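Local coordinates for protein peptide methionine sulfoxide reductase msrA/msrB (Neisseria meningitidis, PDB 3BQG) that probably reduces methionine sulfoxide in peptides and proteins back to methionine, as the MsrA domain of PilB, passing through a cysteine sulfenic acid intermediate, at residues A[21-24]-A[25-28]; A[64-68]-A[69-73]. The protein carries 1 engineered substitution. One frame throughout, in Å; residues are numbered along the deposited sequence.

Interaction 1: A[21-24]-A[25-28]; sequences QRID and GVVD
The carboxamide of Gln21 meets the first residues of strand 26-34 obliquely, past its OE1 edge: Val26 CG1 and Asp28 CA both lie off the same face, neither squarely over it, with Gln21 OE1 4.2 Å from Asp28 CA. Off that face too, toward the nitrogen side, is the Asp28 carboxylate, whose OD2 stays 4.5 Å from Gln21 NE2, too far for a direct bond. Two bends, chi1 -78° and chi2 -76°, fold the glutamine back so that a side chain leaving its backbone away from the strand still brings its amide back beside it.

Next along the chain, Ile23 to Val26 form a type II beta turn, closed by Val26 N donating to Ile23 O at 3.1 Å. Asp24 and Gly25 occupy its corners. Gly25 has a positive phi of 121°, where a CB would be jammed against the carbonyl oxygen of Asp24, and glycine is the natural residue there. Across the turn the branched side chains cross obliquely, Ile23 CB meeting Val26 CG2 at 3.9 Å. Ile23 is buried, also touching Ala161, while Val26 packs on Val59; a beta-branched residue suits the opening of a strand.

The turn reverses the chain between helix 14-21 and strand 26-34, which pairs with strand 54-62: the backbone of Gly25 is hydrogen-bonded to that of Asp62, and Val27 and Asp28 both face Thr60 in a classic beta bulge. The turn itself is held by one backbone bond, the glycine conformation and the Ile23-Val26 contact, while strand pairing fixes its far arm; the Gln21 amide and Asp28 carboxylate are close without bonding to each other.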
loop_
_atom_site.group_PDB
_atom_site.type_symbol
_atom_site.label_atom_id
_atom_site.label_comp_id
_atom_site.label_asym_id
_atom_site.label_seq_id
_atom_site.Cartn_x
_atom_site.Cartn_y
_atom_site.Cartn_z
ATOM N N GLN A 21 -9.565 -2.519 4.014
ATOM C CA GLN A 21 -10.428 -3.419 4.776
ATOM C C GLN A 21 -11.907 -3.208 4.454
ATOM O O GLN A 21 -12.703 -4.143 4.542
ATOM C CB GLN A 21 -10.200 -3.232 6.281
ATOM C CG GLN A 21 -8.941 -3.902 6.807
ATOM C CD GLN A 21 -9.094 -5.410 6.943
ATOM O OE1 GLN A 21 -9.627 -6.076 6.056
ATOM N NE2 GLN A 21 -8.618 -5.955 8.054
ATOM N N ARG A 22 -12.276 -1.985 4.080
ATOM C CA ARG A 22 -13.669 -1.673 3.753
ATOM C C ARG A 22 -14.123 -2.187 2.392
ATOM O O ARG A 22 -15.313 -2.155 2.081
ATOM C CB ARG A 22 -13.908 -0.157 3.798
ATOM C CG ARG A 22 -13.936 0.445 5.192
ATOM C CD ARG A 22 -14.260 1.939 5.160
ATOM N NE ARG A 22 -15.557 2.219 4.544
ATOM C CZ ARG A 22 -16.489 2.994 5.090
ATOM N NH1 ARG A 22 -17.639 3.197 4.461
ATOM N NH2 ARG A 22 -16.277 3.560 6.270
ATOM N N ILE A 23 -13.189 -2.669 1.581
ATOM C CA ILE A 23 -13.523 -3.145 0.243
ATOM C C ILE A 23 -13.932 -4.615 0.167
ATOM O O ILE A 23 -13.202 -5.500 0.616
ATOM C CB ILE A 23 -12.337 -2.897 -0.719
ATOM C CG1 ILE A 23 -11.987 -1.404 -0.722
ATOM C CG2 ILE A 23 -12.694 -3.355 -2.128
ATOM C CD1 ILE A 23 -10.738 -1.065 -1.506
ATOM N N ASP A 24 -15.107 -4.865 -0.407
ATOM C CA ASP A 24 -15.622 -6.228 -0.571
ATOM C C ASP A 24 -14.708 -6.972 -1.548
ATOM O O ASP A 24 -14.525 -6.546 -2.689
ATOM C CB ASP A 24 -17.061 -6.182 -1.110
ATOM C CG ASP A 24 -17.653 -7.564 -1.336
ATOM O OD1 ASP A 24 -17.585 -8.409 -0.420
ATOM O OD2 ASP A 24 -18.199 -7.800 -2.436
ATOM N N GLY A 25 -14.133 -8.078 -1.092
ATOM C CA GLY A 25 -13.225 -8.837 -1.936
ATOM C C GLY A 25 -11.869 -8.909 -1.259
ATOM O O GLY A 25 -11.045 -9.775 -1.556
ATOM N N VAL A 26 -11.630 -7.974 -0.350
ATOM C CA VAL A 26 -10.382 -7.945 0.401
ATOM C C VAL A 26 -10.647 -8.728 1.672
ATOM O O VAL A 26 -11.451 -8.315 2.512
ATOM C CB VAL A 26 -9.968 -6.509 0.756
ATOM C CG1 VAL A 26 -8.761 -6.525 1.684
ATOM C CG2 VAL A 26 -9.639 -5.746 -0.521
ATOM N N VAL A 27 -9.970 -9.860 1.812
ATOM C CA VAL A 27 -10.170 -10.714 2.973
ATOM C C VAL A 27 -9.212 -10.439 4.128
ATOM O O VAL A 27 -9.446 -10.889 5.244
ATOM C CB VAL A 27 -10.104 -12.199 2.559
ATOM C CG1 VAL A 27 -11.218 -12.490 1.562
ATOM C CG2 VAL A 27 -8.761 -12.517 1.930
ATOM N N ASP A 28 -8.146 -9.690 3.865
ATOM C CA ASP A 28 -7.186 -9.347 4.909
ATOM C C ASP A 28 -6.274 -8.212 4.443
ATOM O O ASP A 28 -6.000 -8.070 3.253
ATOM C CB ASP A 28 -6.334 -10.570 5.274
ATOM C CG ASP A 28 -5.651 -10.434 6.633
ATOM O OD1 ASP A 28 -4.758 -11.255 6.927
ATOM O OD2 ASP A 28 -6.008 -9.524 7.413
#

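Interaction 2: A[64-68]-A[69-73]; sequences DKLSL and DDILQ
Ser67 and Asp70 grip each other twice. Ser67 N donates to Asp70 OD2 at 3.0 Å and nearly straight, 170° at the hydrogen, although it meets the oxygen from above the carboxylate plane rather than within it. In return Asp70 N donates to Ser67 OG at 3.2 Å. The serine hydroxyl gets there because OG is set between the backbone N and the carbonyl carbon, chi1 67°, which points it at the amide N-H of Asp70. Asp70 takes the other course: its CG lies beside its own backbone N, carrying the carboxylate back toward the serine amide.

This reciprocal pair is a capping box, with Ser67 at the N-cap of helix 68-78. Serine is short enough to turn its oxygen back on the helix, and an acidic residue three places on supplies the return acceptor; its negative charge would also be favoured by the positive end of the helix dipole. Two waters lie 3.1 and 2.7 Å from Asp70 OD2 and, by weak contacts, near Lys65 O; with more acceptors around than protons, they can at most partly bridge loop and cap.

Regular helical bonds then take over: Ile71 N to Ser67 O, 3.1 Å, and Leu72 N to Leu68 O, 2.9 Å. Apolar side chains pack around this start. Leu66 CD1 meets Ile71 CD1 at 3.8 Å, the two side chains crossing at about a right angle, while Leu66 CD2 lies against Asp70 CB. One turn along, Leu68 CD1 rests near Leu72 CG at 4.1 Å. Ile71 and Leu68 both press on Ile6 and Tyr61 of the central sheet; Leu68 also reaches Val109, and Leu72 Ala113, of helix 106-117.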
loop_
_atom_site.group_PDB
_atom_site.type_symbol
_atom_site.label_atom_id
_atom_site.label_comp_id
_atom_site.label_asym_id
_atom_site.label_seq_id
_atom_site.Cartn_x
_atom_site.Cartn_y
_atom_site.Cartn_z
ATOM N N ASP A 64 -11.493 -14.327 -7.136
ATOM C CA ASP A 64 -12.720 -14.483 -7.912
ATOM C C ASP A 64 -13.610 -13.241 -7.882
ATOM O O ASP A 64 -14.583 -13.153 -8.625
ATOM C CB ASP A 64 -13.508 -15.706 -7.430
ATOM C CG ASP A 64 -12.842 -17.011 -7.815
ATOM O OD1 ASP A 64 -12.395 -17.119 -8.975
ATOM O OD2 ASP A 64 -12.770 -17.929 -6.971
ATOM N N LYS A 65 -13.276 -12.281 -7.029
ATOM C CA LYS A 65 -14.052 -11.049 -6.943
ATOM C C LYS A 65 -13.275 -9.874 -7.519
ATOM O O LYS A 65 -13.816 -9.070 -8.274
ATOM C CB LYS A 65 -14.404 -10.712 -5.492
ATOM C CG LYS A 65 -15.490 -11.551 -4.855
ATOM C CD LYS A 65 -15.992 -10.846 -3.599
ATOM C CE LYS A 65 -17.010 -11.676 -2.843
ATOM N NZ LYS A 65 -16.381 -12.898 -2.276
ATOM N N LEU A 66 -12.001 -9.781 -7.150
ATOM C CA LEU A 66 -11.153 -8.682 -7.596
ATOM C C LEU A 66 -9.914 -9.136 -8.350
ATOM O O LEU A 66 -9.295 -10.143 -8.003
ATOM C CB LEU A 66 -10.714 -7.849 -6.385
ATOM C CG LEU A 66 -11.805 -7.238 -5.505
ATOM C CD1 LEU A 66 -11.184 -6.699 -4.222
ATOM C CD2 LEU A 66 -12.523 -6.133 -6.270
ATOM N N SER A 67 -9.561 -8.382 -9.386
ATOM C CA SER A 67 -8.373 -8.664 -10.181
ATOM C C SER A 67 -7.284 -7.725 -9.660
ATOM O O SER A 67 -7.585 -6.760 -8.952
ATOM C CB SER A 67 -8.639 -8.364 -11.659
ATOM O OG SER A 67 -8.834 -6.971 -11.869
ATOM N N LEU A 68 -6.030 -8.000 -10.004
ATOM C CA LEU A 68 -4.929 -7.149 -9.569
ATOM C C LEU A 68 -5.166 -5.707 -10.015
ATOM O O LEU A 68 -4.807 -4.764 -9.310
ATOM C CB LEU A 68 -3.603 -7.652 -10.144
ATOM C CG LEU A 68 -2.351 -6.798 -9.891
ATOM C CD1 LEU A 68 -2.201 -6.480 -8.406
ATOM C CD2 LEU A 68 -1.127 -7.550 -10.403
ATOM N N ASP A 69 -5.774 -5.530 -11.185
ATOM C CA ASP A 69 -6.037 -4.183 -11.671
ATOM C C ASP A 69 -7.051 -3.473 -10.790
ATOM O O ASP A 69 -6.882 -2.296 -10.481
ATOM C CB ASP A 69 -6.555 -4.189 -13.107
ATOM C CG ASP A 69 -6.774 -2.783 -13.633
ATOM O OD1 ASP A 69 -5.769 -2.047 -13.787
ATOM O OD2 ASP A 69 -7.943 -2.406 -13.871
ATOM N N ASP A 70 -8.112 -4.178 -10.398
ATOM C CA ASP A 70 -9.116 -3.570 -9.529
ATOM C C ASP A 70 -8.399 -3.054 -8.288
ATOM O O ASP A 70 -8.604 -1.915 -7.869
ATOM C CB ASP A 70 -10.181 -4.585 -9.095
ATOM C CG ASP A 70 -10.978 -5.142 -10.256
ATOM O OD1 ASP A 70 -11.064 -4.473 -11.309
ATOM O OD2 ASP A 70 -11.534 -6.251 -10.105
ATOM N N ILE A 71 -7.552 -3.901 -7.706
ATOM C CA ILE A 71 -6.798 -3.522 -6.509
ATOM C C ILE A 71 -5.952 -2.275 -6.773
ATOM O O ILE A 71 -5.876 -1.377 -5.932
ATOM C CB ILE A 71 -5.863 -4.663 -6.044
ATOM C CG1 ILE A 71 -6.690 -5.858 -5.556
ATOM C CG2 ILE A 71 -4.938 -4.163 -4.938
ATOM C CD1 ILE A 71 -7.522 -5.573 -4.305
ATOM N N LEU A 72 -5.317 -2.221 -7.942
ATOM C CA LEU A 72 -4.489 -1.070 -8.278
ATOM C C LEU A 72 -5.319 0.202 -8.466
ATOM O O LEU A 72 -4.877 1.294 -8.099
ATOM C CB LEU A 72 -3.652 -1.357 -9.528
ATOM C CG LEU A 72 -2.601 -2.463 -9.348
ATOM C CD1 LEU A 72 -1.784 -2.619 -10.625
ATOM C CD2 LEU A 72 -1.683 -2.118 -8.177
ATOM N N GLN A 73 -6.517 0.075 -9.032
ATOM C CA GLN A 73 -7.362 1.250 -9.216
ATOM C C GLN A 73 -7.753 1.829 -7.854
ATOM O O GLN A 73 -7.741 3.045 -7.670
ATOM C CB GLN A 73 -8.609 0.899 -10.032
ATOM C CG GLN A 73 -8.290 0.445 -11.452
ATOM C CD GLN A 73 -7.477 1.474 -12.228
ATOM O OE1 GLN A 73 -6.389 1.180 -12.727
ATOM N NE2 GLN A 73 -8.004 2.685 -12.334
HETATM O O HOH W 1 -14.529 -5.873 -9.234
HETATM O O HOH W 2 -13.038 -8.024 -11.482
#

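Interaction 1 comes first along the chain, leading from helix 14-21 into strand 26-34; interaction 2 follows strand 54-62 and opens helix 68-78. Those two strands are antiparallel neighbours in the mixed sheet, so the turn and the capped helix start lie close together, their centres about 11 Å apart on the same side of the chain's centre. They touch directly: Leu66 CD1 packs 3.7 Å from Gly25 CA, and the aliphatic part of Lys65 runs alongside Gly25 and Asp24. The loop 64-68 thus lies against the turn 23-26, and two connections between helices and strands of this alpha/beta domain are packed as one corner.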